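Local coordinates for phospho-2-dehydro-3-deoxyheptonate aldolase (Francisella tularensis, PDB 3TQK), which probably catalyses the stereospecific condensation of phosphoenolpyruvate with D-erythrose 4-phosphate, the step that opens chorismate biosynthesis, at residues L26-E31 with L130-L135; K35-I40 with L153-A158; E68-L73 with I86-Y91. All blocks are in the same frame, centred on the assembly; numbering follows the deposited sequence.

Interaction 1. Residues L26-E31 with L130-L135; sequences LKTSFE and LTNMGL
Ser-29 and Thr-131 form the direct polar link between the first turn of helix 27-45 and the last turn of helix 116-132: a hydrogen bond joins Ser-29 OG and Thr-131 OG1 over 2.8 Å. With Thr-131 OG1 lodged between its backbone N and carbonyl carbon (chi1 54°), the hydroxyl is also within hydrogen-bonding reach of Leu-127 O and Ser-128 O, which must share its one proton; which hydroxyl donates to which is open. Thr-32 OG1 sits between the carbonyl oxygens of Thr-28 and Thr-131, within hydrogen-bonding reach of each.

A second, indirect link runs through water 1. Asn-132 ND2 donates to it at 3.1 Å, and Thr-28 OG1 is hydrogen-bonded to the same water at 3.3 Å.

The remaining contacts are van der Waals. Asn-132 reaches between Leu-26 and Thr-28: Leu-26 CD1 rests 3.6 Å from Asn-132 CG, while Thr-28, crossing the amide at about a right angle, brings CB to 3.3 Å from Asn-132 ND2. Thr-28 CG2 packs against the backbone O of Asn-132.

Gly-134, past the helix with a positive phi of 93°, forms a Schellman motif: Leu-135 N bonds to Leu-130 O at 3.2 Å and Gly-134 N to Thr-131 O at 2.9 Å.

Small hydroxyls and one amide thus hold two helix ends, through a buried Ser-Thr bond and, among more exposed residues, a water.

Interaction 2. Residues K35-I40 with L153-A158; sequences KSRKEI and LITWGA
Arg-37 grips the carbonyl of Ile-154 side-on, with NE at 2.9 Å and NH2 at 2.8 Å from the same Ile-154 O. The oxygen lies at the guanidinium edge, only 9° out of its plane, and both hydrogen bonds are bent, at 142° for NE and 145° for NH2, because two roughly parallel N-H groups share one acceptor. The arginine chain, extended from CG to NE, passes Thr-155 on the way, with Arg-37 CG 3.7 Å from Thr-155 O. The other close polar pair is Ser-36 OG with Thr-155 OG1, hydrogen-bonded at 2.6 Å. Beside these, Ile-40 CG2 packs on Thr-155 CG2 at 3.9 Å, and Ile-40 CG1 approaches Trp-156 CD1 at 4.1 Å.

Further out, Ser-36 OG is bonded back to Thr-32 O, a turn earlier in its helix. Trp-156 NE1 is hydrogen-bonded to His-227 NE2, and the two rings meet with planes not far from parallel. Val-54 and Ile-87, of barrel strands 51-56 and 84-89, touch the tryptophan side chain, Ile-87 at its CB.

Helix 27-45 is thus fastened to the approach to barrel strand 156-159 by a doubly gripped backbone oxygen and a buried hydroxyl pair, a polar attachment bordered by the apolar packing of Ile-40.

Interaction 3. Residues E68-L73 with I86-Y91; sequences EYATKL and IIMRVY
Selenomethionine Met-88 reaches from its strand to lie against Tyr-69 and Ala-70 of helix 63-80, and the whole contact between the segments is apolar in character. Its chain leaves the backbone with CG anti to N (chi1 177°) and stays extended beyond, which carries the selenium and methyl out to the helix.

The sulfur-aromatic type of contact, here made by selenium, comes first. Met-88 SE lies 5.2 Å from the centroid of the Tyr-69 ring and 83° off the ring normal, hence at the ring edge. The nearest approach is that of the methyl, with Met-88 CE 3.7 Å from Tyr-69 CD1. At its far end the same ring is fixed by a hydrogen bond between Tyr-69 OH and Ser-300 OG, the serine being a neighbour in sequence of the manganese ligand Glu-299.

Aliphatic packing supplies the rest. Ala-70 CB sits 3.9 Å from Met-88 SE. One turn on, Leu-73 spans two strand residues, chiefly through CD2, which meets Ile-86 CG2 at 3.7 Å and Met-88 CB at 3.9 Å. Val-55 of strand 51-56 touches Tyr-69, Leu-73 and Ile-86, closing the layer from the adjacent strand.

The axes of helix 68-73 and strand 86-89 run antiparallel at 169° and approach to 10.2 Å. Such helix-on-strand packing belongs to the beta-alpha-beta crossover of strand 51-56, helix 63-80 and strand 84-89, an opening unit of the eight-stranded TIM barrel.

The three contacts adjoin one another on the same barrel. Interactions 1 and 2 share helix 27-45, and their centres are 12 Å apart; Thr-131 CG2 meets Leu-153 O at 3.5 Å where they touch. Interaction 3 is nested along the chain inside the loops closed by both others. It reaches interaction 1 through Met-133 CE, 3.7 Å from Ala-70 CB, and interaction 2 through Tyr-91 OH, 3.4 Å from Ala-158 CB. Interaction 1 lies away from the metal site, whereas the side chains of Trp-156 and Tyr-69 are about 12 and 13 Å from the manganese bound by Cys-58, His-266, Glu-299 and Asp-322.

Interaction 1. Residues L26-E31 with L130-L135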
ATOM      1  N   LEU A  26       7.913 -23.637 -19.480  1.00 31.46           N
ATOM      2  CA  LEU A  26       8.524 -24.890 -19.921  1.00 33.28           C
ATOM      3  C   LEU A  26       8.031 -26.023 -19.017  1.00 33.38           C
ATOM      4  O   LEU A  26       7.530 -25.774 -17.918  1.00 31.58           O
ATOM      5  CB  LEU A  26      10.053 -24.772 -19.899  1.00 34.06           C
ATOM      6  CG  LEU A  26      10.661 -23.708 -20.841  1.00 35.63           C
ATOM      7  CD1 LEU A  26      12.151 -23.504 -20.571  1.00 36.26           C
ATOM      8  CD2 LEU A  26      10.439 -24.069 -22.323  1.00 36.81           C
ATOM      9  N   LYS A  27       8.158 -27.268 -19.480  1.00 35.28           N
ATOM     10  CA  LYS A  27       7.606 -28.410 -18.741  1.00 35.26           C
ATOM     11  C   LYS A  27       8.310 -28.589 -17.401  1.00 33.95           C
ATOM     12  O   LYS A  27       7.648 -28.763 -16.379  1.00 32.79           O
ATOM     13  CB  LYS A  27       7.681 -29.704 -19.564  1.00 37.77           C
ATOM     14  CG  LYS A  27       6.900 -30.905 -18.938  1.00 39.65           C
ATOM     15  CD  LYS A  27       6.949 -32.167 -19.837  1.00 43.88           C
ATOM     16  CE  LYS A  27       6.441 -33.417 -19.099  1.00 45.05           C
ATOM     17  NZ  LYS A  27       6.501 -34.658 -19.933  1.00 47.77           N
ATOM     18  N   THR A  28       9.641 -28.539 -17.395  1.00 33.92           N
ATOM     19  CA  THR A  28      10.381 -28.665 -16.148  1.00 33.31           C
ATOM     20  C   THR A  28       9.991 -27.564 -15.162  1.00 31.22           C
ATOM     21  O   THR A  28       9.818 -27.827 -13.968  1.00 30.47           O
ATOM     22  CB  THR A  28      11.910 -28.656 -16.360  1.00 34.44           C
ATOM     23  OG1 THR A  28      12.277 -29.741 -17.217  1.00 36.58           O
ATOM     24  CG2 THR A  28      12.650 -28.834 -15.020  1.00 34.46           C
ATOM     25  N   SER A  29       9.837 -26.344 -15.671  1.00 30.31           N
ATOM     26  CA  SER A  29       9.363 -25.230 -14.868  1.00 28.79           C
ATOM     27  C   SER A  29       7.996 -25.538 -14.254  1.00 27.98           C
ATOM     28  O   SER A  29       7.814 -25.374 -13.062  1.00 26.55           O
ATOM     29  CB  SER A  29       9.302 -23.935 -15.696  1.00 28.60           C
ATOM     30  OG  SER A  29      10.598 -23.512 -16.093  1.00 28.30           O
ATOM     31  N   PHE A  30       7.050 -25.983 -15.078  1.00 28.97           N
ATOM     32  CA  PHE A  30       5.702 -26.294 -14.616  1.00 28.92           C
ATOM     33  C   PHE A  30       5.734 -27.289 -13.447  1.00 28.95           C
ATOM     34  O   PHE A  30       5.060 -27.097 -12.419  1.00 27.61           O
ATOM     35  CB  PHE A  30       4.883 -26.872 -15.765  1.00 30.24           C
ATOM     36  CG  PHE A  30       3.543 -27.406 -15.348  1.00 31.48           C
ATOM     37  CD1 PHE A  30       2.492 -26.541 -15.066  1.00 32.85           C
ATOM     38  CD2 PHE A  30       3.324 -28.775 -15.248  1.00 34.76           C
ATOM     39  CE1 PHE A  30       1.239 -27.029 -14.684  1.00 34.16           C
ATOM     40  CE2 PHE A  30       2.075 -29.277 -14.859  1.00 35.40           C
ATOM     41  CZ  PHE A  30       1.033 -28.403 -14.581  1.00 34.83           C
ATOM     42  N   GLU A  31       6.540 -28.333 -13.611  1.00 29.78           N
ATOM     43  CA  GLU A  31       6.614 -29.410 -12.635  1.00 30.12           C
ATOM     44  C   GLU A  31       7.332 -28.995 -11.364  1.00 28.66           C
ATOM     45  O   GLU A  31       6.943 -29.422 -10.276  1.00 28.95           O
ATOM     46  CB  GLU A  31       7.255 -30.655 -13.257  1.00 32.08           C
ATOM     47  CG  GLU A  31       6.367 -31.237 -14.354  1.00 34.95           C
ATOM     48  CD  GLU A  31       7.017 -32.321 -15.179  1.00 40.23           C
ATOM     49  OE1 GLU A  31       8.242 -32.560 -15.042  1.00 41.05           O
ATOM     50  OE2 GLU A  31       6.275 -32.930 -15.988  1.00 44.65           O
ATOM     51  N   LEU A 130      15.624 -20.284 -14.022  1.00 26.52           N
ATOM     52  CA  LEU A 130      15.839 -20.845 -12.687  1.00 26.32           C
ATOM     53  C   LEU A 130      14.929 -22.045 -12.398  1.00 26.15           C
ATOM     54  O   LEU A 130      15.407 -23.096 -11.949  1.00 26.90           O
ATOM     55  CB  LEU A 130      15.644 -19.767 -11.625  1.00 25.09           C
ATOM     56  CG  LEU A 130      16.673 -18.631 -11.651  1.00 25.99           C
ATOM     57  CD1 LEU A 130      16.236 -17.508 -10.723  1.00 25.37           C
ATOM     58  CD2 LEU A 130      18.035 -19.138 -11.258  1.00 27.48           C
ATOM     59  N   THR A 131      13.630 -21.890 -12.652  1.00 25.32           N
ATOM     60  CA  THR A 131      12.675 -22.965 -12.447  1.00 24.81           C
ATOM     61  C   THR A 131      12.928 -24.123 -13.401  1.00 26.95           C
ATOM     62  O   THR A 131      12.704 -25.291 -13.042  1.00 26.85           O
ATOM     63  CB  THR A 131      11.233 -22.498 -12.636  1.00 23.80           C
ATOM     64  OG1 THR A 131      11.105 -21.872 -13.913  1.00 23.78           O
ATOM     65  CG2 THR A 131      10.814 -21.538 -11.505  1.00 21.52           C
ATOM     66  N   ASN A 132      13.407 -23.803 -14.607  1.00 28.25           N
ATOM     67  CA  ASN A 132      13.779 -24.832 -15.568  1.00 30.52           C
ATOM     68  C   ASN A 132      14.996 -25.641 -15.116  1.00 32.08           C
ATOM     69  O   ASN A 132      15.184 -26.782 -15.544  1.00 33.07           O
ATOM     70  CB  ASN A 132      14.020 -24.223 -16.949  1.00 31.65           C
ATOM     71  CG  ASN A 132      14.090 -25.265 -18.030  1.00 34.29           C
ATOM     72  OD1 ASN A 132      15.073 -25.343 -18.758  1.00 35.96           O
ATOM     73  ND2 ASN A 132      13.052 -26.098 -18.123  1.00 36.56           N
HETATM   74  N   MSE A 133      15.814 -25.056 -14.246  1.00 32.57           N
HETATM   75  CA  MSE A 133      16.906 -25.793 -13.599  1.00 34.62           C
HETATM   76  C   MSE A 133      16.411 -26.647 -12.424  1.00 33.50           C
HETATM   77  O   MSE A 133      17.193 -27.376 -11.818  1.00 34.25           O
HETATM   78  CB  MSE A 133      17.970 -24.829 -13.068  1.00 35.48           C
HETATM   79  CG  MSE A 133      18.784 -24.106 -14.125  1.00 40.03           C
HETATM   80 SE   MSE A 133      19.682 -22.584 -13.297  1.00 47.25          SE
HETATM   81  CE  MSE A 133      20.273 -23.475 -11.667  1.00 40.47           C
ATOM     82  N   GLY A 134      15.128 -26.526 -12.089  1.00 31.68           N
ATOM     83  CA  GLY A 134      14.538 -27.285 -10.988  1.00 30.87           C
ATOM     84  C   GLY A 134      14.550 -26.560  -9.650  1.00 29.58           C
ATOM     85  O   GLY A 134      14.349 -27.195  -8.616  1.00 29.36           O
ATOM     86  N   LEU A 135      14.787 -25.243  -9.670  1.00 28.61           N
ATOM     87  CA  LEU A 135      14.843 -24.427  -8.455  1.00 27.63           C
ATOM     88  C   LEU A 135      13.542 -23.680  -8.260  1.00 25.72           C
ATOM     89  O   LEU A 135      13.167 -22.862  -9.099  1.00 25.85           O
ATOM     90  CB  LEU A 135      15.963 -23.374  -8.524  1.00 28.39           C
ATOM     91  CG  LEU A 135      17.340 -23.726  -7.969  1.00 30.76           C
ATOM     92  CD1 LEU A 135      18.362 -22.632  -8.372  1.00 33.34           C
ATOM     93  CD2 LEU A 135      17.308 -23.919  -6.461  1.00 28.19           C
TER
HETATM   94  O   HOH W   1      11.803 -28.192 -20.084  1.00 19.64           O

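Interaction 2. Residues K35-I40 with L153-A158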
ATOM      1  N   LYS A  35       5.109 -28.972  -7.883  1.00 24.88           N
ATOM      2  CA  LYS A  35       5.611 -29.780  -6.785  1.00 25.35           C
ATOM      3  C   LYS A  35       6.029 -28.932  -5.594  1.00 23.76           C
ATOM      4  O   LYS A  35       5.597 -29.188  -4.463  1.00 23.61           O
ATOM      5  CB  LYS A  35       6.785 -30.627  -7.269  1.00 27.03           C
ATOM      6  CG  LYS A  35       7.462 -31.507  -6.220  1.00 29.71           C
ATOM      7  CD  LYS A  35       8.611 -32.271  -6.897  1.00 34.05           C
ATOM      8  CE  LYS A  35       9.362 -33.193  -5.962  1.00 36.20           C
ATOM      9  NZ  LYS A  35       9.982 -34.297  -6.774  1.00 40.46           N
ATOM     10  N   SER A  36       6.850 -27.920  -5.835  1.00 22.68           N
ATOM     11  CA  SER A  36       7.366 -27.098  -4.746  1.00 21.93           C
ATOM     12  C   SER A  36       6.256 -26.338  -4.028  1.00 21.43           C
ATOM     13  O   SER A  36       6.347 -26.106  -2.821  1.00 21.43           O
ATOM     14  CB  SER A  36       8.434 -26.123  -5.258  1.00 22.25           C
ATOM     15  OG  SER A  36       7.955 -25.290  -6.297  1.00 21.55           O
ATOM     16  N   ARG A  37       5.206 -25.957  -4.759  1.00 21.12           N
ATOM     17  CA  ARG A  37       4.062 -25.276  -4.150  1.00 20.48           C
ATOM     18  C   ARG A  37       3.338 -26.179  -3.156  1.00 21.03           C
ATOM     19  O   ARG A  37       2.948 -25.726  -2.077  1.00 20.42           O
ATOM     20  CB  ARG A  37       3.068 -24.786  -5.199  1.00 19.94           C
ATOM     21  CG  ARG A  37       3.441 -23.492  -5.840  1.00 19.52           C
ATOM     22  CD  ARG A  37       2.389 -23.078  -6.834  1.00 19.68           C
ATOM     23  NE  ARG A  37       2.651 -21.787  -7.464  1.00 17.42           N
ATOM     24  CZ  ARG A  37       1.957 -21.308  -8.496  1.00 18.95           C
ATOM     25  NH1 ARG A  37       0.962 -22.007  -9.010  1.00 19.43           N
ATOM     26  NH2 ARG A  37       2.250 -20.125  -9.022  1.00 20.56           N
ATOM     27  N   LYS A  38       3.139 -27.442  -3.527  1.00 22.23           N
ATOM     28  CA  LYS A  38       2.527 -28.400  -2.611  1.00 23.27           C
ATOM     29  C   LYS A  38       3.431 -28.578  -1.389  1.00 22.82           C
ATOM     30  O   LYS A  38       2.972 -28.555  -0.252  1.00 22.08           O
ATOM     31  CB  LYS A  38       2.286 -29.755  -3.280  1.00 24.66           C
ATOM     32  CG  LYS A  38       1.182 -29.776  -4.333  1.00 27.51           C
ATOM     33  CD  LYS A  38       1.002 -31.213  -4.850  1.00 32.00           C
ATOM     34  CE  LYS A  38       0.471 -31.282  -6.289  1.00 34.12           C
ATOM     35  NZ  LYS A  38       0.876 -32.583  -6.946  1.00 35.85           N
ATOM     36  N   GLU A  39       4.722 -28.723  -1.642  1.00 22.83           N
ATOM     37  CA  GLU A  39       5.695 -28.863  -0.571  1.00 23.25           C
ATOM     38  C   GLU A  39       5.732 -27.684   0.411  1.00 22.13           C
ATOM     39  O   GLU A  39       5.758 -27.908   1.619  1.00 22.59           O
ATOM     40  CB  GLU A  39       7.080 -29.138  -1.155  1.00 24.19           C
ATOM     41  CG  GLU A  39       7.164 -30.522  -1.847  1.00 26.95           C
ATOM     42  CD  GLU A  39       8.586 -30.914  -2.267  1.00 30.91           C
ATOM     43  OE1 GLU A  39       9.529 -30.122  -2.025  1.00 30.02           O
ATOM     44  OE2 GLU A  39       8.752 -32.032  -2.829  1.00 35.27           O
ATOM     45  N   ILE A  40       5.730 -26.440  -0.071  1.00 20.74           N
ATOM     46  CA  ILE A  40       5.775 -25.295   0.862  1.00 19.63           C
ATOM     47  C   ILE A  40       4.438 -25.132   1.597  1.00 19.43           C
ATOM     48  O   ILE A  40       4.430 -24.755   2.772  1.00 19.81           O
ATOM     49  CB  ILE A  40       6.188 -23.955   0.184  1.00 18.91           C
ATOM     50  CG1 ILE A  40       6.493 -22.879   1.230  1.00 18.87           C
ATOM     51  CG2 ILE A  40       5.107 -23.450  -0.779  1.00 17.22           C
ATOM     52  CD1 ILE A  40       7.559 -23.234   2.237  1.00 16.70           C
ATOM     53  N   LEU A 153       5.355 -18.781 -12.319  1.00 19.72           N
ATOM     54  CA  LEU A 153       6.722 -19.279 -12.108  1.00 19.35           C
ATOM     55  C   LEU A 153       7.151 -19.145 -10.635  1.00 18.79           C
ATOM     56  O   LEU A 153       8.247 -19.551 -10.257  1.00 18.67           O
ATOM     57  CB  LEU A 153       7.686 -18.497 -12.992  1.00 19.67           C
ATOM     58  CG  LEU A 153       7.542 -18.732 -14.495  1.00 19.64           C
ATOM     59  CD1 LEU A 153       8.203 -17.607 -15.281  1.00 18.15           C
ATOM     60  CD2 LEU A 153       8.114 -20.090 -14.885  1.00 19.34           C
ATOM     61  N   ILE A 154       6.261 -18.593  -9.809  1.00 18.02           N
ATOM     62  CA  ILE A 154       6.544 -18.318  -8.398  1.00 16.99           C
ATOM     63  C   ILE A 154       5.890 -19.381  -7.506  1.00 17.32           C
ATOM     64  O   ILE A 154       4.676 -19.649  -7.610  1.00 16.23           O
ATOM     65  CB  ILE A 154       6.032 -16.931  -8.005  1.00 16.17           C
ATOM     66  CG1 ILE A 154       6.805 -15.860  -8.777  1.00 15.89           C
ATOM     67  CG2 ILE A 154       6.132 -16.690  -6.486  1.00 15.10           C
ATOM     68  CD1 ILE A 154       8.301 -15.946  -8.622  1.00 15.65           C
ATOM     69  N   THR A 155       6.725 -19.979  -6.652  1.00 17.45           N
ATOM     70  CA  THR A 155       6.315 -20.974  -5.665  1.00 17.23           C
ATOM     71  C   THR A 155       5.806 -20.324  -4.380  1.00 17.27           C
ATOM     72  O   THR A 155       4.825 -20.769  -3.796  1.00 17.39           O
ATOM     73  CB  THR A 155       7.496 -21.857  -5.304  1.00 17.72           C
ATOM     74  OG1 THR A 155       7.817 -22.693  -6.425  1.00 17.33           O
ATOM     75  CG2 THR A 155       7.181 -22.722  -4.050  1.00 17.71           C
ATOM     76  N   TRP A 156       6.498 -19.277  -3.953  1.00 17.20           N
ATOM     77  CA  TRP A 156       6.218 -18.595  -2.706  1.00 17.49           C
ATOM     78  C   TRP A 156       6.456 -17.117  -2.920  1.00 17.59           C
ATOM     79  O   TRP A 156       7.462 -16.737  -3.502  1.00 17.49           O
ATOM     80  CB  TRP A 156       7.170 -19.079  -1.621  1.00 18.06           C
ATOM     81  CG  TRP A 156       7.025 -18.390  -0.316  1.00 18.06           C
ATOM     82  CD1 TRP A 156       6.252 -18.788   0.730  1.00 18.56           C
ATOM     83  CD2 TRP A 156       7.689 -17.204   0.107  1.00 18.41           C
ATOM     84  NE1 TRP A 156       6.382 -17.916   1.767  1.00 18.52           N
ATOM     85  CE2 TRP A 156       7.267 -16.936   1.413  1.00 17.51           C
ATOM     86  CE3 TRP A 156       8.594 -16.328  -0.501  1.00 18.93           C
ATOM     87  CZ2 TRP A 156       7.712 -15.838   2.127  1.00 18.23           C
ATOM     88  CZ3 TRP A 156       9.041 -15.243   0.212  1.00 18.60           C
ATOM     89  CH2 TRP A 156       8.597 -15.003   1.511  1.00 18.54           C
ATOM     90  N   GLY A 157       5.543 -16.285  -2.442  1.00 17.89           N
ATOM     91  CA  GLY A 157       5.684 -14.838  -2.605  1.00 18.03           C
ATOM     92  C   GLY A 157       5.529 -14.095  -1.310  1.00 18.23           C
ATOM     93  O   GLY A 157       5.069 -14.658  -0.332  1.00 19.04           O
ATOM     94  N   ALA A 158       5.889 -12.816  -1.314  1.00 18.96           N
ATOM     95  CA  ALA A 158       5.801 -11.992  -0.119  1.00 19.61           C
ATOM     96  C   ALA A 158       5.071 -10.689  -0.372  1.00 19.97           C
ATOM     97  O   ALA A 158       5.170 -10.119  -1.464  1.00 20.49           O
ATOM     98  CB  ALA A 158       7.188 -11.694   0.417  1.00 19.79           C
TER

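Interaction 3. Residues E68-L73 with I86-Y91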
ATOM      1  N   GLU A  68      24.602 -17.997 -12.155  1.00 38.50           N
ATOM      2  CA  GLU A  68      25.746 -18.629 -11.494  1.00 40.53           C
ATOM      3  C   GLU A  68      25.465 -18.950 -10.027  1.00 39.13           C
ATOM      4  O   GLU A  68      25.797 -20.038  -9.565  1.00 39.55           O
ATOM      5  CB  GLU A  68      27.012 -17.788 -11.603  1.00 42.96           C
ATOM      6  CG  GLU A  68      28.263 -18.533 -11.132  1.00 46.76           C
ATOM      7  CD  GLU A  68      29.519 -17.693 -11.219  1.00 50.63           C
ATOM      8  OE1 GLU A  68      30.400 -17.865 -10.355  1.00 53.58           O
ATOM      9  OE2 GLU A  68      29.622 -16.856 -12.141  1.00 53.19           O
ATOM     10  N   TYR A  69      24.854 -18.012  -9.303  1.00 37.59           N
ATOM     11  CA  TYR A  69      24.447 -18.248  -7.912  1.00 36.26           C
ATOM     12  C   TYR A  69      23.519 -19.459  -7.820  1.00 34.99           C
ATOM     13  O   TYR A  69      23.682 -20.314  -6.949  1.00 35.14           O
ATOM     14  CB  TYR A  69      23.739 -17.012  -7.329  1.00 34.93           C
ATOM     15  CG  TYR A  69      23.351 -17.166  -5.868  1.00 33.18           C
ATOM     16  CD1 TYR A  69      22.107 -17.655  -5.513  1.00 30.89           C
ATOM     17  CD2 TYR A  69      24.235 -16.829  -4.852  1.00 33.28           C
ATOM     18  CE1 TYR A  69      21.747 -17.804  -4.189  1.00 30.68           C
ATOM     19  CE2 TYR A  69      23.893 -16.977  -3.527  1.00 33.06           C
ATOM     20  CZ  TYR A  69      22.643 -17.468  -3.198  1.00 32.56           C
ATOM     21  OH  TYR A  69      22.281 -17.629  -1.881  1.00 31.78           O
ATOM     22  N   ALA A  70      22.552 -19.519  -8.731  1.00 33.89           N
ATOM     23  CA  ALA A  70      21.537 -20.571  -8.730  1.00 32.68           C
ATOM     24  C   ALA A  70      22.152 -21.939  -8.916  1.00 34.20           C
ATOM     25  O   ALA A  70      21.732 -22.901  -8.275  1.00 33.97           O
ATOM     26  CB  ALA A  70      20.517 -20.325  -9.803  1.00 31.54           C
ATOM     27  N   THR A  71      23.139 -22.023  -9.800  1.00 36.23           N
ATOM     28  CA  THR A  71      23.871 -23.256 -10.031  1.00 38.09           C
ATOM     29  C   THR A  71      24.488 -23.782  -8.735  1.00 38.65           C
ATOM     30  O   THR A  71      24.349 -24.959  -8.402  1.00 38.34           O
ATOM     31  CB  THR A  71      24.984 -23.045 -11.073  1.00 40.40           C
ATOM     32  OG1 THR A  71      24.422 -22.413 -12.234  1.00 40.66           O
ATOM     33  CG2 THR A  71      25.647 -24.381 -11.447  1.00 41.68           C
ATOM     34  N   LYS A  72      25.163 -22.898  -8.012  1.00 39.34           N
ATOM     35  CA  LYS A  72      25.754 -23.255  -6.733  1.00 40.48           C
ATOM     36  C   LYS A  72      24.678 -23.692  -5.745  1.00 38.57           C
ATOM     37  O   LYS A  72      24.851 -24.672  -5.043  1.00 38.77           O
ATOM     38  CB  LYS A  72      26.574 -22.091  -6.157  1.00 41.55           C
ATOM     39  CG  LYS A  72      27.992 -21.971  -6.746  1.00 45.63           C
ATOM     40  CD  LYS A  72      28.750 -20.748  -6.186  1.00 47.94           C
ATOM     41  CE  LYS A  72      30.174 -21.109  -5.733  1.00 51.28           C
ATOM     42  NZ  LYS A  72      30.990 -21.752  -6.804  1.00 53.91           N
ATOM     43  N   LEU A  73      23.565 -22.971  -5.701  1.00 36.96           N
ATOM     44  CA  LEU A  73      22.477 -23.324  -4.792  1.00 35.60           C
ATOM     45  C   LEU A  73      21.884 -24.695  -5.144  1.00 35.47           C
ATOM     46  O   LEU A  73      21.698 -25.535  -4.273  1.00 35.23           O
ATOM     47  CB  LEU A  73      21.392 -22.240  -4.804  1.00 33.84           C
ATOM     48  CG  LEU A  73      20.376 -22.283  -3.665  1.00 31.89           C
ATOM     49  CD1 LEU A  73      21.035 -21.991  -2.323  1.00 31.86           C
ATOM     50  CD2 LEU A  73      19.258 -21.314  -3.937  1.00 29.03           C
ATOM     51  N   ILE A  86      14.626 -25.608  -0.093  1.00 25.54           N
ATOM     52  CA  ILE A  86      15.341 -24.421  -0.542  1.00 25.37           C
ATOM     53  C   ILE A  86      14.550 -23.765  -1.648  1.00 24.61           C
ATOM     54  O   ILE A  86      14.173 -24.420  -2.629  1.00 24.63           O
ATOM     55  CB  ILE A  86      16.765 -24.744  -1.047  1.00 26.71           C
ATOM     56  CG1 ILE A  86      17.658 -25.158   0.126  1.00 27.41           C
ATOM     57  CG2 ILE A  86      17.374 -23.528  -1.726  1.00 25.50           C
ATOM     58  CD1 ILE A  86      18.931 -25.827  -0.273  1.00 26.03           C
ATOM     59  N   ILE A  87      14.270 -22.478  -1.456  1.00 23.81           N
ATOM     60  CA  ILE A  87      13.572 -21.663  -2.438  1.00 22.55           C
ATOM     61  C   ILE A  87      14.446 -20.461  -2.724  1.00 22.88           C
ATOM     62  O   ILE A  87      14.852 -19.761  -1.804  1.00 22.86           O
ATOM     63  CB  ILE A  87      12.221 -21.157  -1.913  1.00 21.26           C
ATOM     64  CG1 ILE A  87      11.316 -22.339  -1.548  1.00 20.47           C
ATOM     65  CG2 ILE A  87      11.552 -20.260  -2.976  1.00 19.75           C
ATOM     66  CD1 ILE A  87       9.996 -21.924  -0.962  1.00 18.09           C
HETATM   67  N   MSE A  88      14.761 -20.229  -3.987  1.00 23.52           N
HETATM   68  CA  MSE A  88      15.643 -19.121  -4.298  1.00 24.71           C
HETATM   69  C   MSE A  88      14.933 -17.787  -4.356  1.00 23.43           C
HETATM   70  O   MSE A  88      13.915 -17.636  -5.022  1.00 21.99           O
HETATM   71  CB  MSE A  88      16.360 -19.273  -5.612  1.00 26.18           C
HETATM   72  CG  MSE A  88      17.190 -18.006  -5.850  1.00 29.27           C
HETATM   73 SE   MSE A  88      18.538 -18.331  -7.035  1.00 36.48          SE
HETATM   74  CE  MSE A  88      19.146 -16.516  -7.508  1.00 31.66           C
ATOM     75  N   ARG A  89      15.552 -16.818  -3.699  1.00 23.89           N
ATOM     76  CA  ARG A  89      15.048 -15.465  -3.603  1.00 23.95           C
ATOM     77  C   ARG A  89      15.384 -14.719  -4.891  1.00 24.20           C
ATOM     78  O   ARG A  89      16.562 -14.535  -5.233  1.00 25.65           O
ATOM     79  CB  ARG A  89      15.707 -14.813  -2.388  1.00 24.78           C
ATOM     80  CG  ARG A  89      15.251 -13.437  -2.033  1.00 25.40           C
ATOM     81  CD  ARG A  89      16.232 -12.804  -1.039  1.00 27.53           C
ATOM     82  NE  ARG A  89      16.024 -11.367  -1.057  1.00 29.37           N
ATOM     83  CZ  ARG A  89      15.142 -10.719  -0.306  1.00 29.35           C
ATOM     84  NH1 ARG A  89      14.411 -11.362   0.590  1.00 28.73           N
ATOM     85  NH2 ARG A  89      15.006  -9.403  -0.442  1.00 31.72           N
ATOM     86  N   VAL A  90      14.352 -14.312  -5.619  1.00 23.32           N
ATOM     87  CA  VAL A  90      14.533 -13.598  -6.876  1.00 24.13           C
ATOM     88  C   VAL A  90      13.721 -12.307  -6.819  1.00 24.57           C
ATOM     89  O   VAL A  90      12.604 -12.240  -7.349  1.00 23.42           O
ATOM     90  CB  VAL A  90      14.105 -14.469  -8.090  1.00 24.01           C
ATOM     91  CG1 VAL A  90      14.673 -13.900  -9.375  1.00 23.71           C
ATOM     92  CG2 VAL A  90      14.553 -15.919  -7.914  1.00 23.77           C
ATOM     93  N   TYR A  91      14.282 -11.288  -6.161  1.00 26.15           N
ATOM     94  CA  TYR A  91      13.568 -10.033  -5.910  1.00 27.07           C
ATOM     95  C   TYR A  91      13.912  -8.961  -6.926  1.00 28.60           C
ATOM     96  O   TYR A  91      15.071  -8.794  -7.292  1.00 30.06           O
ATOM     97  CB  TYR A  91      13.840  -9.527  -4.501  1.00 27.39           C
ATOM     98  CG  TYR A  91      12.936 -10.154  -3.464  1.00 28.42           C
ATOM     99  CD1 TYR A  91      12.757 -11.533  -3.407  1.00 28.86           C
ATOM    100  CD2 TYR A  91      12.248  -9.374  -2.545  1.00 31.29           C
ATOM    101  CE1 TYR A  91      11.933 -12.116  -2.468  1.00 28.95           C
ATOM    102  CE2 TYR A  91      11.417  -9.959  -1.587  1.00 32.21           C
ATOM    103  CZ  TYR A  91      11.268 -11.335  -1.556  1.00 30.52           C
ATOM    104  OH  TYR A  91      10.455 -11.935  -0.611  1.00 32.13           O
TER